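Local atomic coordinates of probable sensor histidine kinase pdtas (Mycobacterium tuberculosis, PDB entry 2YKF), a protein that probably autophosphorylates on a histidine in response to cyclic di-GMP, as the sensor kinase of the PdtaR/PdtaS two-component system in mycobacterial adaptation to nutrient deprivation. Residues A[111-116]-A[129-134]. Numbering follows the deposited sequence.
Sequences HSVEVS and TRHQPE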
ATOM      1  N   HIS A 111      10.832 -11.553  16.283  1.00 69.18           N
ATOM      2  CA  HIS A 111      10.749 -12.624  15.280  1.00 69.04           C
ATOM      3  C   HIS A 111       9.668 -13.760  15.497  1.00 68.27           C
ATOM      4  O   HIS A 111       8.867 -14.016  14.597  1.00 67.43           O
ATOM      5  CB  HIS A 111      12.138 -13.214  15.042  1.00 70.08           C
ATOM      6  CG  HIS A 111      13.120 -12.242  14.459  1.00 71.59           C
ATOM      7  ND1 HIS A 111      14.044 -12.606  13.504  1.00 72.87           N
ATOM      8  CD2 HIS A 111      13.330 -10.924  14.706  1.00 74.37           C
ATOM      9  CE1 HIS A 111      14.775 -11.552  13.176  1.00 74.71           C
ATOM     10  NE2 HIS A 111      14.357 -10.516  13.886  1.00 75.06           N
ATOM     11  N   SER A 112       9.653 -14.453  16.649  1.00 67.12           N
ATOM     12  CA  SER A 112       8.633 -15.551  16.863  1.00 65.23           C
ATOM     13  C   SER A 112       8.513 -16.587  15.672  1.00 63.99           C
ATOM     14  O   SER A 112       7.412 -17.131  15.408  1.00 64.69           O
ATOM     15  CB  SER A 112       7.260 -14.925  17.295  1.00 65.76           C
ATOM     16  OG  SER A 112       6.097 -15.331  16.544  1.00 62.78           O
ATOM     17  N   VAL A 113       9.662 -16.904  15.032  1.00 60.64           N
ATOM     18  CA  VAL A 113       9.744 -17.408  13.630  1.00 57.77           C
ATOM     19  C   VAL A 113       8.984 -18.701  13.241  1.00 56.13           C
ATOM     20  O   VAL A 113       9.337 -19.806  13.689  1.00 56.51           O
ATOM     21  CB  VAL A 113      11.245 -17.520  13.145  1.00 57.24           C
ATOM     22  CG1 VAL A 113      11.332 -18.041  11.724  1.00 57.90           C
ATOM     23  CG2 VAL A 113      11.933 -16.184  13.213  1.00 58.83           C
ATOM     24  N   GLU A 114       7.984 -18.576  12.364  1.00 52.24           N
ATOM     25  CA  GLU A 114       7.355 -19.761  11.774  1.00 49.44           C
ATOM     26  C   GLU A 114       7.902 -20.066  10.385  1.00 47.50           C
ATOM     27  O   GLU A 114       8.252 -19.171   9.602  1.00 45.58           O
ATOM     28  CB  GLU A 114       5.848 -19.617  11.743  1.00 50.98           C
ATOM     29  CG  GLU A 114       5.263 -19.234  13.100  1.00 55.68           C
ATOM     30  CD  GLU A 114       4.223 -18.138  12.976  1.00 63.31           C
ATOM     31  OE1 GLU A 114       3.289 -18.312  12.150  1.00 66.11           O
ATOM     32  OE2 GLU A 114       4.363 -17.083  13.667  1.00 65.08           O
ATOM     33  N   VAL A 115       7.974 -21.340  10.089  1.00 43.48           N
ATOM     34  CA  VAL A 115       8.626 -21.809   8.938  1.00 42.31           C
ATOM     35  C   VAL A 115       7.564 -22.540   8.156  1.00 41.42           C
ATOM     36  O   VAL A 115       6.761 -23.302   8.724  1.00 41.61           O
ATOM     37  CB  VAL A 115       9.806 -22.736   9.349  1.00 42.56           C
ATOM     38  CG1 VAL A 115      10.483 -23.360   8.166  1.00 42.60           C
ATOM     39  CG2 VAL A 115      10.803 -21.967  10.214  1.00 44.05           C
ATOM     40  N   SER A 116       7.505 -22.263   6.868  1.00 39.50           N
ATOM     41  CA  SER A 116       6.580 -22.981   5.977  1.00 38.93           C
ATOM     42  C   SER A 116       7.119 -23.201   4.575  1.00 36.90           C
ATOM     43  O   SER A 116       7.849 -22.365   4.015  1.00 38.66           O
ATOM     44  CB  SER A 116       5.217 -22.320   5.953  1.00 39.15           C
ATOM     45  OG  SER A 116       5.340 -20.986   5.580  1.00 41.85           O
ATOM     46  N   THR A 129      10.515 -18.047   5.922  1.00 31.26           N
ATOM     47  CA  THR A 129      10.434 -17.813   7.384  1.00 32.54           C
ATOM     48  C   THR A 129       9.660 -16.536   7.646  1.00 34.34           C
ATOM     49  O   THR A 129       9.845 -15.532   6.911  1.00 32.47           O
ATOM     50  CB  THR A 129      11.838 -17.761   8.022  1.00 32.46           C
ATOM     51  OG1 THR A 129      12.664 -16.795   7.316  1.00 35.02           O
ATOM     52  CG2 THR A 129      12.500 -19.233   7.972  1.00 32.77           C
ATOM     53  N   ARG A 130       8.748 -16.595   8.620  1.00 33.00           N
ATOM     54  CA  ARG A 130       7.950 -15.460   9.031  1.00 34.72           C
ATOM     55  C   ARG A 130       8.526 -14.843  10.347  1.00 35.16           C
ATOM     56  O   ARG A 130       8.844 -15.579  11.297  1.00 35.69           O
ATOM     57  CB  ARG A 130       6.507 -15.929   9.244  1.00 34.46           C
ATOM     58  CG  ARG A 130       5.476 -14.890   9.676  1.00 39.00           C
ATOM     59  CD  ARG A 130       4.055 -15.564   9.821  1.00 43.23           C
ATOM     60  NE  ARG A 130       2.981 -14.687  10.389  1.00 46.74           N
ATOM     61  CZ  ARG A 130       1.659 -14.969  10.366  1.00 48.04           C
ATOM     62  NH1 ARG A 130       1.204 -16.088   9.796  1.00 46.51           N
ATOM     63  NH2 ARG A 130       0.772 -14.120  10.889  1.00 47.70           N
ATOM     64  N   HIS A 131       8.697 -13.526  10.403  1.00 32.74           N
ATOM     65  CA  HIS A 131       9.269 -12.908  11.590  1.00 33.38           C
ATOM     66  C   HIS A 131       8.353 -11.782  11.956  1.00 34.84           C
ATOM     67  O   HIS A 131       7.908 -11.035  11.063  1.00 32.00           O
ATOM     68  CB  HIS A 131      10.631 -12.343  11.256  1.00 34.71           C
ATOM     69  CG  HIS A 131      11.556 -13.309  10.574  1.00 36.90           C
ATOM     70  ND1 HIS A 131      12.752 -13.706  11.132  1.00 40.92           N
ATOM     71  CD2 HIS A 131      11.508 -13.872   9.343  1.00 38.60           C
ATOM     72  CE1 HIS A 131      13.383 -14.509  10.284  1.00 43.11           C
ATOM     73  NE2 HIS A 131      12.654 -14.610   9.183  1.00 38.89           N
ATOM     74  N   GLN A 132       8.019 -11.641  13.233  1.00 34.50           N
ATOM     75  CA  GLN A 132       7.123 -10.591  13.612  1.00 38.36           C
ATOM     76  C   GLN A 132       7.366 -10.113  15.020  1.00 39.58           C
ATOM     77  O   GLN A 132       8.074 -10.792  15.764  1.00 39.84           O
ATOM     78  CB  GLN A 132       5.692 -11.084  13.444  1.00 38.92           C
ATOM     79  CG  GLN A 132       5.238 -12.118  14.468  1.00 46.00           C
ATOM     80  CD  GLN A 132       3.900 -12.744  14.066  1.00 52.74           C
ATOM     81  OE1 GLN A 132       2.899 -12.039  13.850  1.00 51.68           O
ATOM     82  NE2 GLN A 132       3.886 -14.065  13.948  1.00 56.26           N
ATOM     83  N   PRO A 133       6.793  -8.947  15.389  1.00 42.03           N
ATOM     84  CA  PRO A 133       7.083  -8.373  16.697  1.00 44.83           C
ATOM     85  C   PRO A 133       6.724  -9.318  17.817  1.00 47.84           C
ATOM     86  O   PRO A 133       5.802 -10.156  17.665  1.00 46.92           O
ATOM     87  CB  PRO A 133       6.205  -7.126  16.733  1.00 44.45           C
ATOM     88  CG  PRO A 133       6.000  -6.770  15.276  1.00 41.77           C
ATOM     89  CD  PRO A 133       5.837  -8.101  14.641  1.00 40.70           C
ATOM     90  N   GLU A 134       7.500  -9.250  18.905  1.00 52.29           N
ATOM     91  CA  GLU A 134       7.186 -10.026  20.126  1.00 57.81           C
ATOM     92  C   GLU A 134       5.790  -9.616  20.600  1.00 60.01           C
ATOM     93  O   GLU A 134       5.344  -8.472  20.312  1.00 60.06           O
ATOM     94  CB  GLU A 134       8.261  -9.887  21.233  1.00 58.42           C
ATOM     95  CG  GLU A 134       8.559  -8.470  21.742  1.00 63.67           C
ATOM     96  CD  GLU A 134       9.006  -8.445  23.238  1.00 72.00           C
ATOM     97  OE1 GLU A 134       9.113  -9.540  23.877  1.00 73.73           O
ATOM     98  OE2 GLU A 134       9.222  -7.322  23.777  1.00 73.19           O
TER
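H111 and H131 meet at the open end of the β-hairpin formed by strands 114-120 and 123-131, the pair at one edge of the antiparallel GAF-domain sheet. The two imidazoles are steeply inclined, their planes 81° apart, and ND1 of H111 comes to the edge of the H131 ring, 2.9 Å from its ND1. V113 approaches the same ring, with CG1 over one face and CG2 3.3 Å from H131 ND1. CG1 is anti to the V113 backbone N (chi1 180°), a rotamer that also carries it to 3.7 Å from T129 CB. In the strand pair itself, V115 CG2 lies beside T129 CG2, and helix 83-90 packs against both residues. On the opposite face of the sheet from V115 and T129, the E114 and R130 side chains run alongside each other. Here E114 OE1 sits 3.9 Å from R130 NH1, a long salt bridge with the oxygen well out of the guanidinium plane, an attraction of charge alone. Between the backbones, R130 N donates to E114 O at 2.8 Å, nearly straight at 168°; the return bond from E114 N is weak. Beyond the strand ends H111 and Q132 exchange two further backbone bonds. Toward the middle of the sheet, strand 41-47 pairs with 123-131, and its W45 NE1 bonds to T129 OG1, which in turn lies 2.9 Å from H131 NE2 in a hydrogen bond that would restrain the imidazole's rotation.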